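Hypothetical protein (Pseudomonas aeruginosa, PDB 2IGS) is of unknown function but belongs to the mostly helical DUF3218 family of the lysozyme clan, which leaves a polysaccharide-related role possible and unproven. Local coordinates at residues G80-N85 with N92-P97; I19-A24 with F33-T38; P50-G55 with Q63-L68; S146-S151 with P188-V193. All blocks are in the same frame, centred on the assembly; numbering follows the deposited sequence. Where two conformers were deposited one is given.

Interaction 1: G80-N85 with N92-P97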
loop_
_atom_site.group_PDB
_atom_site.type_symbol
_atom_site.label_atom_id
_atom_site.label_comp_id
_atom_site.label_asym_id
_atom_site.label_seq_id
_atom_site.Cartn_x
_atom_site.Cartn_y
_atom_site.Cartn_z
ATOM N N GLY F 80 -19.590 -7.234 56.878
ATOM C CA GLY F 80 -20.723 -7.486 57.753
ATOM C C GLY F 80 -20.484 -6.916 59.145
ATOM O O GLY F 80 -21.369 -6.253 59.715
ATOM N N PHE F 81 -19.283 -7.157 59.686
ATOM C CA PHE F 81 -18.915 -6.652 61.012
ATOM C C PHE F 81 -18.763 -5.129 61.052
ATOM O O PHE F 81 -19.191 -4.491 62.012
ATOM C CB PHE F 81 -17.637 -7.331 61.539
ATOM C CG PHE F 81 -17.864 -8.710 62.106
ATOM C CD1 PHE F 81 -18.221 -8.880 63.441
ATOM C CD2 PHE F 81 -17.725 -9.838 61.312
ATOM C CE1 PHE F 81 -18.436 -10.154 63.967
ATOM C CE2 PHE F 81 -17.944 -11.119 61.836
ATOM C CZ PHE F 81 -18.298 -11.273 63.158
ATOM N N ARG F 82 -18.161 -4.550 60.016
ATOM C CA ARG F 82 -17.886 -3.108 59.996
ATOM C C ARG F 82 -19.131 -2.256 59.665
ATOM O O ARG F 82 -19.146 -1.051 59.920
ATOM C CB ARG F 82 -16.716 -2.780 59.053
ATOM C CG ARG F 82 -15.359 -3.359 59.491
ATOM C CD ARG F 82 -14.172 -2.561 58.917
ATOM N NE ARG F 82 -14.226 -2.526 57.473
ATOM C CZ ARG F 82 -14.343 -1.443 56.699
ATOM N NH1 ARG F 82 -14.372 -0.219 57.197
ATOM N NH2 ARG F 82 -14.404 -1.613 55.385
HETATM N N MSE F 83 -20.149 -2.898 59.086
HETATM C CA MSE F 83 -21.463 -2.300 58.838
HETATM C C MSE F 83 -22.129 -1.772 60.108
HETATM O O MSE F 83 -22.894 -0.804 60.036
HETATM C CB MSE F 83 -22.403 -3.308 58.149
HETATM C CG MSE F 83 -22.266 -3.396 56.628
HETATM SE SE MSE F 83 -23.196 -1.931 55.734
HETATM C CE MSE F 83 -22.154 -0.453 56.359
ATOM N N VAL F 84 -21.841 -2.409 61.253
ATOM C CA VAL F 84 -22.428 -2.016 62.557
ATOM C C VAL F 84 -21.967 -0.625 63.026
ATOM O O VAL F 84 -22.786 0.199 63.452
ATOM C CB VAL F 84 -22.133 -3.053 63.699
ATOM C CG1 VAL F 84 -22.847 -2.654 65.005
ATOM C CG2 VAL F 84 -22.536 -4.464 63.305
ATOM N N ASN F 85 -20.661 -0.383 62.901
ATOM C CA ASN F 85 -19.991 0.775 63.496
ATOM C C ASN F 85 -19.357 1.754 62.501
ATOM O O ASN F 85 -19.009 2.880 62.872
ATOM C CB ASN F 85 -18.935 0.301 64.506
ATOM C CG ASN F 85 -17.984 -0.756 63.932
ATOM O OD1 ASN F 85 -18.398 -1.708 63.262
ATOM N ND2 ASN F 85 -16.703 -0.598 64.225
ATOM N N ASN F 92 -20.578 4.769 51.707
ATOM C CA ASN F 92 -20.326 5.925 50.859
ATOM C C ASN F 92 -18.873 6.136 50.453
ATOM O O ASN F 92 -18.588 6.998 49.628
ATOM C CB ASN F 92 -20.887 7.188 51.523
ATOM C CG ASN F 92 -22.353 7.040 51.913
ATOM O OD1 ASN F 92 -23.121 6.329 51.255
ATOM N ND2 ASN F 92 -22.745 7.706 52.996
ATOM N N VAL F 93 -17.953 5.366 51.020
ATOM C CA VAL F 93 -16.559 5.398 50.538
ATOM C C VAL F 93 -16.146 4.110 49.819
ATOM O O VAL F 93 -15.497 4.153 48.777
ATOM C CB VAL F 93 -15.544 5.785 51.655
ATOM C CG1 VAL F 93 -14.092 5.775 51.123
ATOM C CG2 VAL F 93 -15.901 7.161 52.243
ATOM N N GLU F 94 -16.574 2.970 50.349
ATOM C CA GLU F 94 -16.129 1.674 49.852
ATOM C C GLU F 94 -17.061 0.985 48.847
ATOM O O GLU F 94 -16.642 0.633 47.734
ATOM C CB GLU F 94 -15.809 0.754 51.032
ATOM C CG GLU F 94 -14.845 1.400 52.051
ATOM C CD GLU F 94 -14.695 0.602 53.335
ATOM O OE1 GLU F 94 -14.642 1.209 54.421
ATOM O OE2 GLU F 94 -14.629 -0.641 53.273
ATOM N N ILE F 95 -18.318 0.811 49.224
ATOM C CA ILE F 95 -19.202 -0.077 48.482
ATOM C C ILE F 95 -20.019 0.566 47.339
ATOM O O ILE F 95 -19.872 0.188 46.167
ATOM C CB ILE F 95 -20.065 -0.931 49.447
ATOM C CG1 ILE F 95 -19.135 -1.827 50.291
ATOM C CG2 ILE F 95 -21.090 -1.768 48.664
ATOM C CD1 ILE F 95 -19.834 -2.850 51.196
ATOM N N LEU F 96 -20.873 1.532 47.653
ATOM C CA LEU F 96 -21.714 2.104 46.591
ATOM C C LEU F 96 -20.868 2.766 45.480
ATOM O O LEU F 96 -21.168 2.592 44.299
ATOM C CB LEU F 96 -22.809 3.031 47.165
ATOM C CG LEU F 96 -23.746 2.401 48.216
ATOM C CD1 LEU F 96 -24.805 3.370 48.708
ATOM C CD2 LEU F 96 -24.410 1.118 47.732
ATOM N N PRO F 97 -19.795 3.508 45.850
ATOM C CA PRO F 97 -18.909 4.034 44.805
ATOM C C PRO F 97 -18.253 2.953 43.945
ATOM O O PRO F 97 -18.093 3.143 42.739
ATOM C CB PRO F 97 -17.854 4.811 45.603
ATOM C CG PRO F 97 -18.566 5.185 46.893
ATOM C CD PRO F 97 -19.365 3.956 47.194
#

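Interaction 2: I19-A24 with F33-T38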
loop_
_atom_site.group_PDB
_atom_site.type_symbol
_atom_site.label_atom_id
_atom_site.label_comp_id
_atom_site.label_asym_id
_atom_site.label_seq_id
_atom_site.Cartn_x
_atom_site.Cartn_y
_atom_site.Cartn_z
ATOM N N ILE F 19 -24.471 -11.176 47.502
ATOM C CA ILE F 19 -23.969 -10.633 48.770
ATOM C C ILE F 19 -23.915 -9.100 48.765
ATOM O O ILE F 19 -24.318 -8.457 49.738
ATOM C CB ILE F 19 -22.560 -11.178 49.072
ATOM C CG1 ILE F 19 -22.634 -12.680 49.367
ATOM C CG2 ILE F 19 -21.940 -10.436 50.235
ATOM C CD1 ILE F 19 -21.286 -13.372 49.357
ATOM N N TYR F 20 -23.419 -8.518 47.672
ATOM C CA TYR F 20 -23.336 -7.076 47.568
ATOM C C TYR F 20 -24.702 -6.373 47.398
ATOM O O TYR F 20 -24.894 -5.246 47.895
ATOM C CB TYR F 20 -22.315 -6.683 46.495
ATOM C CG TYR F 20 -20.889 -6.736 47.032
ATOM C CD1 TYR F 20 -20.203 -7.954 47.155
ATOM C CD2 TYR F 20 -20.253 -5.577 47.455
ATOM C CE1 TYR F 20 -18.909 -8.003 47.680
ATOM C CE2 TYR F 20 -18.969 -5.611 47.964
ATOM C CZ TYR F 20 -18.302 -6.821 48.085
ATOM O OH TYR F 20 -17.022 -6.822 48.577
ATOM N N LYS F 21 -25.655 -7.039 46.742
ATOM C CA LYS F 21 -27.041 -6.561 46.753
ATOM C C LYS F 21 -27.529 -6.370 48.219
ATOM O O LYS F 21 -28.203 -5.392 48.549
ATOM C CB LYS F 21 -27.938 -7.519 45.948
ATOM C CG LYS F 21 -29.259 -6.911 45.485
ATOM C CD LYS F 21 -30.028 -7.818 44.500
ATOM C CE LYS F 21 -31.505 -7.405 44.458
ATOM N NZ LYS F 21 -32.253 -7.856 43.233
ATOM N N GLY F 22 -27.118 -7.288 49.090
ATOM C CA GLY F 22 -27.462 -7.263 50.502
ATOM C C GLY F 22 -26.800 -6.154 51.299
ATOM O O GLY F 22 -27.466 -5.518 52.125
ATOM N N PHE F 23 -25.499 -5.933 51.071
ATOM C CA PHE F 23 -24.796 -4.805 51.687
ATOM C C PHE F 23 -25.425 -3.481 51.241
ATOM O O PHE F 23 -25.654 -2.615 52.063
ATOM C CB PHE F 23 -23.297 -4.803 51.366
ATOM C CG PHE F 23 -22.518 -5.945 51.979
ATOM C CD1 PHE F 23 -22.818 -6.429 53.247
ATOM C CD2 PHE F 23 -21.440 -6.493 51.298
ATOM C CE1 PHE F 23 -22.078 -7.461 53.817
ATOM C CE2 PHE F 23 -20.677 -7.534 51.861
ATOM C CZ PHE F 23 -21.003 -8.010 53.123
ATOM N N ALA F 24 -25.712 -3.351 49.946
ATOM C CA ALA F 24 -26.210 -2.108 49.356
ATOM C C ALA F 24 -27.590 -1.736 49.876
ATOM O O ALA F 24 -27.890 -0.557 50.075
ATOM C CB ALA F 24 -26.228 -2.194 47.815
ATOM N N PHE F 33 -29.352 -0.854 42.556
ATOM C CA PHE F 33 -28.237 -1.797 42.429
ATOM C C PHE F 33 -28.021 -2.192 40.955
ATOM O O PHE F 33 -28.936 -2.729 40.315
ATOM C CB PHE F 33 -28.509 -3.037 43.299
ATOM C CG PHE F 33 -27.362 -4.007 43.353
ATOM C CD1 PHE F 33 -27.366 -5.160 42.571
ATOM C CD2 PHE F 33 -26.271 -3.771 44.173
ATOM C CE1 PHE F 33 -26.286 -6.062 42.608
ATOM C CE2 PHE F 33 -25.187 -4.660 44.203
ATOM C CZ PHE F 33 -25.198 -5.803 43.421
ATOM N N PRO F 34 -26.809 -1.927 40.406
ATOM C CA PRO F 34 -26.553 -2.299 38.997
ATOM C C PRO F 34 -26.231 -3.803 38.863
ATOM O O PRO F 34 -25.046 -4.177 38.688
ATOM C CB PRO F 34 -25.343 -1.424 38.613
ATOM C CG PRO F 34 -24.636 -1.123 39.928
ATOM C CD PRO F 34 -25.644 -1.286 41.047
ATOM N N GLU F 35 -27.251 -4.658 38.954
ATOM C CA GLU F 35 -26.998 -6.100 39.023
ATOM C C GLU F 35 -26.379 -6.693 37.750
ATOM O O GLU F 35 -25.480 -7.524 37.852
ATOM C CB GLU F 35 -28.238 -6.900 39.445
ATOM C CG GLU F 35 -27.912 -8.347 39.790
ATOM C CD GLU F 35 -28.968 -9.041 40.619
ATOM O OE1 GLU F 35 -30.160 -8.917 40.290
ATOM O OE2 GLU F 35 -28.598 -9.732 41.601
ATOM N N ALA F 36 -26.865 -6.288 36.576
ATOM C CA ALA F 36 -26.343 -6.833 35.316
ATOM C C ALA F 36 -24.857 -6.575 35.129
ATOM O O ALA F 36 -24.113 -7.504 34.843
ATOM C CB ALA F 36 -27.147 -6.321 34.103
ATOM N N GLN F 37 -24.443 -5.317 35.314
ATOM C CA GLN F 37 -23.043 -4.913 35.210
ATOM C C GLN F 37 -22.142 -5.560 36.265
ATOM O O GLN F 37 -20.994 -5.905 35.977
ATOM C CB GLN F 37 -22.891 -3.386 35.262
ATOM C CG GLN F 37 -23.594 -2.636 34.128
ATOM C CD GLN F 37 -24.970 -2.105 34.512
ATOM O OE1 GLN F 37 -25.746 -2.779 35.193
ATOM N NE2 GLN F 37 -25.279 -0.892 34.062
ATOM N N THR F 38 -22.672 -5.733 37.471
ATOM C CA THR F 38 -21.919 -6.329 38.584
ATOM C C THR F 38 -21.621 -7.828 38.369
ATOM O O THR F 38 -20.475 -8.257 38.545
ATOM C CB THR F 38 -22.633 -6.096 39.929
ATOM O OG1 THR F 38 -22.817 -4.688 40.124
ATOM C CG2 THR F 38 -21.813 -6.639 41.072
#

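Interaction 3: P50-G55 with Q63-L68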
loop_
_atom_site.group_PDB
_atom_site.type_symbol
_atom_site.label_atom_id
_atom_site.label_comp_id
_atom_site.label_asym_id
_atom_site.label_seq_id
_atom_site.Cartn_x
_atom_site.Cartn_y
_atom_site.Cartn_z
ATOM N N PRO F 50 -11.698 -20.062 31.434
ATOM C CA PRO F 50 -12.639 -21.143 31.721
ATOM C C PRO F 50 -11.958 -22.416 32.243
ATOM O O PRO F 50 -12.637 -23.264 32.803
ATOM C CB PRO F 50 -13.303 -21.399 30.359
ATOM C CG PRO F 50 -12.352 -20.802 29.342
ATOM C CD PRO F 50 -11.749 -19.650 30.012
ATOM N N GLU F 51 -10.639 -22.546 32.077
ATOM C CA GLU F 51 -9.911 -23.703 32.625
ATOM C C GLU F 51 -9.744 -23.630 34.139
ATOM O O GLU F 51 -9.205 -24.570 34.736
ATOM C CB GLU F 51 -8.509 -23.880 32.027
ATOM C CG GLU F 51 -8.167 -23.000 30.879
ATOM C CD GLU F 51 -7.848 -21.574 31.283
ATOM O OE1 GLU F 51 -8.506 -20.680 30.721
ATOM O OE2 GLU F 51 -6.957 -21.344 32.131
ATOM N N PHE F 52 -10.171 -22.521 34.755
ATOM C CA PHE F 52 -10.214 -22.443 36.226
ATOM C C PHE F 52 -11.134 -23.535 36.801
ATOM O O PHE F 52 -10.894 -24.048 37.897
ATOM C CB PHE F 52 -10.675 -21.069 36.724
ATOM C CG PHE F 52 -9.628 -19.985 36.622
ATOM C CD1 PHE F 52 -8.290 -20.295 36.374
ATOM C CD2 PHE F 52 -9.993 -18.647 36.774
ATOM C CE1 PHE F 52 -7.314 -19.278 36.267
ATOM C CE2 PHE F 52 -9.035 -17.626 36.693
ATOM C CZ PHE F 52 -7.688 -17.954 36.426
ATOM N N ILE F 53 -12.177 -23.868 36.037
ATOM C CA ILE F 53 -13.050 -25.004 36.329
ATOM C C ILE F 53 -12.968 -25.934 35.113
ATOM O O ILE F 53 -13.789 -25.827 34.201
ATOM C CB ILE F 53 -14.517 -24.546 36.590
ATOM C CG1 ILE F 53 -14.581 -23.466 37.673
ATOM C CG2 ILE F 53 -15.412 -25.714 36.947
ATOM C CD1 ILE F 53 -14.032 -23.878 39.031
ATOM N N PRO F 54 -11.952 -26.819 35.072
ATOM C CA PRO F 54 -11.747 -27.672 33.889
ATOM C C PRO F 54 -12.871 -28.689 33.640
ATOM O O PRO F 54 -13.149 -29.534 34.487
ATOM C CB PRO F 54 -10.424 -28.389 34.186
ATOM C CG PRO F 54 -10.236 -28.287 35.645
ATOM C CD PRO F 54 -10.936 -27.056 36.113
ATOM N N GLY F 55 -13.501 -28.588 32.472
ATOM C CA GLY F 55 -14.581 -29.495 32.064
ATOM C C GLY F 55 -15.852 -29.295 32.869
ATOM O O GLY F 55 -16.675 -30.204 32.978
ATOM N N GLN F 63 -6.605 -24.120 42.325
ATOM C CA GLN F 63 -6.281 -23.716 43.700
ATOM C C GLN F 63 -6.152 -22.201 43.920
ATOM O O GLN F 63 -6.647 -21.681 44.925
ATOM C CB GLN F 63 -5.010 -24.439 44.191
ATOM C CG GLN F 63 -5.148 -25.970 44.303
ATOM C CD GLN F 63 -3.837 -26.696 44.602
ATOM O OE1 GLN F 63 -2.777 -26.367 44.054
ATOM N NE2 GLN F 63 -3.913 -27.705 45.460
ATOM N N GLN F 64 -5.498 -21.493 42.995
ATOM C CA GLN F 64 -5.276 -20.034 43.147
ATOM C C GLN F 64 -6.559 -19.236 42.920
ATOM O O GLN F 64 -6.829 -18.250 43.604
ATOM C CB GLN F 64 -4.145 -19.511 42.254
ATOM C CG GLN F 64 -2.735 -19.920 42.691
ATOM C CD GLN F 64 -1.654 -19.237 41.861
ATOM O OE1 GLN F 64 -1.032 -19.860 40.999
ATOM N NE2 GLN F 64 -1.432 -17.942 42.113
ATOM N N TYR F 65 -7.335 -19.674 41.940
ATOM C CA TYR F 65 -8.684 -19.168 41.727
ATOM C C TYR F 65 -9.572 -19.292 42.987
ATOM O O TYR F 65 -10.187 -18.320 43.422
ATOM C CB TYR F 65 -9.300 -19.888 40.533
ATOM C CG TYR F 65 -10.732 -19.505 40.258
ATOM C CD1 TYR F 65 -11.083 -18.176 40.057
ATOM C CD2 TYR F 65 -11.719 -20.470 40.156
ATOM C CE1 TYR F 65 -12.386 -17.817 39.793
ATOM C CE2 TYR F 65 -13.044 -20.122 39.902
ATOM C CZ TYR F 65 -13.358 -18.794 39.727
ATOM O OH TYR F 65 -14.637 -18.408 39.451
ATOM N N SER F 66 -9.610 -20.489 43.563
ATOM C CA SER F 66 -10.363 -20.793 44.777
ATOM C C SER F 66 -9.918 -19.971 45.972
ATOM O O SER F 66 -10.759 -19.479 46.738
ATOM C CB SER F 66 -10.251 -22.286 45.111
ATOM O OG SER F 66 -10.632 -23.057 43.978
ATOM N N THR F 67 -8.602 -19.814 46.125
ATOM C CA THR F 67 -8.041 -18.954 47.171
ATOM C C THR F 67 -8.542 -17.506 47.061
ATOM O O THR F 67 -8.957 -16.915 48.038
ATOM C CB THR F 67 -6.519 -19.058 47.198
ATOM O OG1 THR F 67 -6.169 -20.398 47.581
ATOM C CG2 THR F 67 -5.883 -18.056 48.214
ATOM N N LEU F 68 -8.541 -16.963 45.858
ATOM C CA LEU F 68 -9.124 -15.651 45.602
ATOM C C LEU F 68 -10.573 -15.541 46.062
ATOM O O LEU F 68 -10.981 -14.507 46.595
ATOM C CB LEU F 68 -9.059 -15.357 44.100
ATOM C CG LEU F 68 -7.948 -14.406 43.602
ATOM C CD1 LEU F 68 -6.750 -14.180 44.587
ATOM C CD2 LEU F 68 -7.467 -14.737 42.195
#

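Interaction 4: S146-S151 with P188-V193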
loop_
_atom_site.group_PDB
_atom_site.type_symbol
_atom_site.label_atom_id
_atom_site.label_comp_id
_atom_site.label_asym_id
_atom_site.label_seq_id
_atom_site.Cartn_x
_atom_site.Cartn_y
_atom_site.Cartn_z
ATOM N N SER F 146 11.355 -0.898 33.311
ATOM C CA SER F 146 10.089 -1.550 33.649
ATOM C C SER F 146 9.533 -1.134 35.007
ATOM O O SER F 146 10.283 -0.745 35.915
ATOM C CB SER F 146 10.238 -3.080 33.644
ATOM O OG SER F 146 10.546 -3.553 32.347
ATOM N N GLY F 147 8.211 -1.231 35.139
ATOM C CA GLY F 147 7.527 -0.976 36.393
ATOM C C GLY F 147 6.481 -2.034 36.635
ATOM O O GLY F 147 6.662 -3.184 36.271
ATOM N N LEU F 148 5.370 -1.627 37.233
ATOM C CA LEU F 148 4.310 -2.530 37.640
ATOM C C LEU F 148 3.316 -2.828 36.526
ATOM O O LEU F 148 2.757 -1.917 35.901
ATOM C CB LEU F 148 3.539 -1.892 38.803
ATOM C CG LEU F 148 3.888 -2.157 40.269
ATOM C CD1 LEU F 148 5.048 -3.098 40.407
ATOM C CD2 LEU F 148 4.082 -0.858 41.050
ATOM N N LEU F 149 3.061 -4.113 36.326
ATOM C CA LEU F 149 1.971 -4.567 35.488
ATOM C C LEU F 149 0.951 -5.367 36.322
ATOM O O LEU F 149 1.226 -6.481 36.786
ATOM C CB LEU F 149 2.503 -5.380 34.298
ATOM C CG LEU F 149 1.458 -5.840 33.283
ATOM C CD1 LEU F 149 0.718 -4.627 32.636
ATOM C CD2 LEU F 149 2.145 -6.719 32.238
ATOM N N VAL F 150 -0.247 -4.803 36.473
ATOM C CA VAL F 150 -1.193 -5.314 37.444
ATOM C C VAL F 150 -2.433 -5.865 36.749
ATOM O O VAL F 150 -2.932 -5.275 35.779
ATOM C CB VAL F 150 -1.528 -4.164 38.472
ATOM C CG1 VAL F 150 -2.723 -4.485 39.329
ATOM C CG2 VAL F 150 -0.320 -3.863 39.322
ATOM N N SER F 151 -2.923 -7.005 37.221
ATOM C CA SER F 151 -4.142 -7.604 36.675
ATOM C C SER F 151 -4.032 -7.851 35.164
ATOM O O SER F 151 -2.956 -8.128 34.633
ATOM C CB SER F 151 -5.363 -6.711 36.981
ATOM O OG SER F 151 -6.579 -7.374 36.697
ATOM N N PRO F 188 13.421 3.698 45.057
ATOM C CA PRO F 188 13.672 3.222 46.426
ATOM C C PRO F 188 12.407 2.697 47.108
ATOM O O PRO F 188 12.487 1.839 47.991
ATOM C CB PRO F 188 14.218 4.464 47.131
ATOM C CG PRO F 188 13.625 5.606 46.377
ATOM C CD PRO F 188 13.605 5.161 44.947
ATOM N N ASN F 189 11.242 3.168 46.671
ATOM C CA ASN F 189 9.978 2.642 47.209
ATOM C C ASN F 189 9.269 1.523 46.398
ATOM O O ASN F 189 8.155 1.080 46.754
ATOM C CB ASN F 189 9.027 3.794 47.583
ATOM C CG ASN F 189 8.569 4.616 46.383
ATOM O OD1 ASN F 189 7.396 5.000 46.310
ATOM N ND2 ASN F 189 9.479 4.908 45.456
ATOM N N PHE F 190 9.925 1.036 45.337
ATOM C CA PHE F 190 9.287 0.063 44.428
ATOM C C PHE F 190 8.892 -1.247 45.108
ATOM O O PHE F 190 7.769 -1.732 44.899
ATOM C CB PHE F 190 10.146 -0.207 43.175
ATOM C CG PHE F 190 9.464 -1.080 42.140
ATOM C CD1 PHE F 190 8.611 -0.519 41.192
ATOM C CD2 PHE F 190 9.687 -2.454 42.111
ATOM C CE1 PHE F 190 7.967 -1.325 40.224
ATOM C CE2 PHE F 190 9.043 -3.278 41.159
ATOM C CZ PHE F 190 8.191 -2.714 40.219
ATOM N N SER F 191 9.808 -1.824 45.889
ATOM C CA SER F 191 9.530 -3.080 46.581
ATOM C C SER F 191 8.353 -2.929 47.531
ATOM O O SER F 191 7.441 -3.769 47.535
ATOM C CB SER F 191 10.740 -3.555 47.382
ATOM O OG SER F 191 11.883 -3.572 46.549
ATOM N N ASP F 192 8.394 -1.869 48.342
ATOM C CA ASP F 192 7.273 -1.537 49.211
ATOM C C ASP F 192 5.960 -1.380 48.428
ATOM O O ASP F 192 4.949 -1.940 48.837
ATOM C CB ASP F 192 7.575 -0.280 50.028
ATOM C CG ASP F 192 8.488 -0.552 51.239
ATOM O OD1 ASP F 192 8.894 -1.716 51.493
ATOM O OD2 ASP F 192 8.805 0.430 51.953
ATOM N N VAL F 193 5.982 -0.623 47.323
ATOM C CA VAL F 193 4.765 -0.337 46.525
ATOM C C VAL F 193 4.274 -1.583 45.792
ATOM O O VAL F 193 3.086 -1.890 45.816
ATOM C CB VAL F 193 4.940 0.893 45.533
ATOM C CG1 VAL F 193 3.718 1.065 44.611
ATOM C CG2 VAL F 193 5.140 2.187 46.307
#

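Interaction 1: G80-N85 with N92-P97
R82 and E94 join two consecutive helices of a helical hairpin, R82 in the last part of helix 63-82 and E94 in the early turns of helix 87-113. The bridge is bidentate and end-on: the two terminal nitrogens of the guanidinium face the two oxygens of the carboxylate. Both groups lie in almost one plane, 1° apart, while the side chains that carry them cross at about a right angle. NH1 of R82 donates to OE1 of E94 at 3.1 Å, with an N-H...O angle of 144°, and meets the syn lone pair of that oxygen within the guanidinium plane. The second arm, NH2 of R82 to OE2 of E94, is modelled at 2.3 Å, too short to be taken literally, so its exact length is doubtful. A bend at chi3 (-58°) turns the arginine tip toward helix 87-113; E94 comes to meet it with its chain extended beyond CG.

Each end of the bridge has a further charged partner. NH1 of R82 also pairs with E86 in the connecting turn, and OE1 of E94 also pairs with R89, which gives an alternating network of two acids and two arginines and would probably hold the carboxylate ionised. Away from the bridge, M83 and I95 both pack on V90, and M83 also on C91. E94 sits in a wider, pi-type turn spanning 92-95, and the helix kinks just beyond it, where N of P97 has no bond to the preceding turn.

Interaction 2: I19-A24 with F33-T38
F33 presses its ring against one side of helix 12-27 in a helix-loop-helix unit, just ahead of helix 35-48. K21 takes the face: its CA stands 3.8 Å from the F33 ring centroid, 17° off the normal, in a CH-pi contact. The start of the K21 side chain continues over the same ring, CG lying 3.9 Å from CD1 of F33. A24 approaches obliquely, its CB 4.0 Å from CD2 of F33, and CB of Y20 adds an apolar contact at 4.2 Å from CE2 of F33. Beyond the ring, the extended K21 chain runs out to E35, where NZ and OE1 form a long salt bridge of 3.8 Å.

A nearly trans first torsion (chi1 -174°) carries the F33 ring toward the helix; CG of E35 lies in plane at its edge, and L99 of helix 87-113 packs on it too. The Y20 ring leads away to meet W42 edge-to-face. P34, at the N-cap position, centres an inverse gamma turn. Its carbonyl O receives two bonds from T38, from N at 3.1 Å and from OG1 at 2.7 Å, the hydroxyl standing 40° above the carbonyl plane.

Interaction 3: P50-G55 with Q63-L68
F52 and Y65 lay their rings over one another in an offset stack, centroids 4.8 Å apart and planes at 22°. The tight part is where the ring bases overlap: CD2 of F52 lies over the face of Y65, toward its rim, and comes within 3.5 Å of CD1. Each residue also sets its methylene on the other's ring. CB of F52 is 4.0 Å from the Y65 centroid, and CB of Y65 is 4.2 Å from the F52 centroid, both over the face as CH-pi contacts. A chi1 of 177° swings the Y65 ring out from the helix and across F52. I53 comes from another direction: its CD1 meets the edge of the Y65 ring, near the ring plane, 4.0 Å from CE2.

The stack fastens the short 3-10 turn 50-52, in the loop after helix 35-48, onto the first turns of helix 63-82. H49 and Y128 bring further rings to F52, and L46 of helix 35-48 packs on both stacked residues. Y65 OH bonds to the backbone O of Y9, so the buried polar end of the tyrosine is satisfied outside the two segments. D62 ties the backbones together, bonding to F52 through its main chain and to N of Y65 through OD2.

In contrast to this buried trio, the flanking residues of both segments, P50 and E51 on the turn and Q63 and Q64 on the helix, are exposed and take no part across the interface. Farther along the helix T67 binds back within its own turn, its N and OG1 reaching the carbonyl O of Q63 from opposite faces, with OG1 at 3.0 Å.

Interaction 4: S146-S151 with P188-V193
The central strand of a small three-stranded antiparallel sheet, 148-150, is covered here by the first turn of helix 190-200. L148, at the start of the strand, points its side chain at the helix and slides past F190, the two running in opposite directions. Its CD1 branch approaches the end of the F190 ring obliquely. The modelled separation of CD1 from CZ is shorter than carbons allow, and the torsions of L148 are off the usual minima (chi2 0°), so this fine geometry is doubtful. As modelled, CD2, the other branch, lies 4.0 Å from CE1 of F190 and 4.1 Å from CG1 of V193, one helical turn further on. The backbone shares in the packing at G147, whose CA is 3.9 Å from CE1 of F190. F190 leaves the helix start with CG opposite its main-chain nitrogen (chi1 -174°), which extends the ring to the strand.

The apolar cluster extends to F194 and I197 of the helix, which also meet L148, and to F134 of the neighbouring strand 132-134 and L183, which pack on F190. The helix turn itself is fixed by V193 N bonding to O of N189 at 2.8 Å. Backbone bonds join G147 to S135 and L148 to L156. No hydrogen bond crosses the interface; the side-chain contacts are apolar, with the backbone N of L148 at the edge of the F190 ring, which is consistent with burial of apolar surface holding strand and helix together.

How the interactions relate
Interactions 1 and 2 adjoin, with centres 14 Å apart: CD2 of L96 lies 3.8 Å from CB of A24, and CD1 of I95 lies 4.0 Å from CB of F23, so helix 12-27 packs directly on helix 87-113. The disulfide C27-C91 ties these same two helices covalently. Interactions 1 and 3 both use helix 63-82, one at its end and the other at its start, with centres 29 Å apart. Interaction 4 belongs to the sheet-bearing part, on the opposite side of the chain's centre from interaction 2; its closest neighbour is interaction 3, nearest atoms about 9 Å apart. With the function unassigned, none of the four can be tied to an active site.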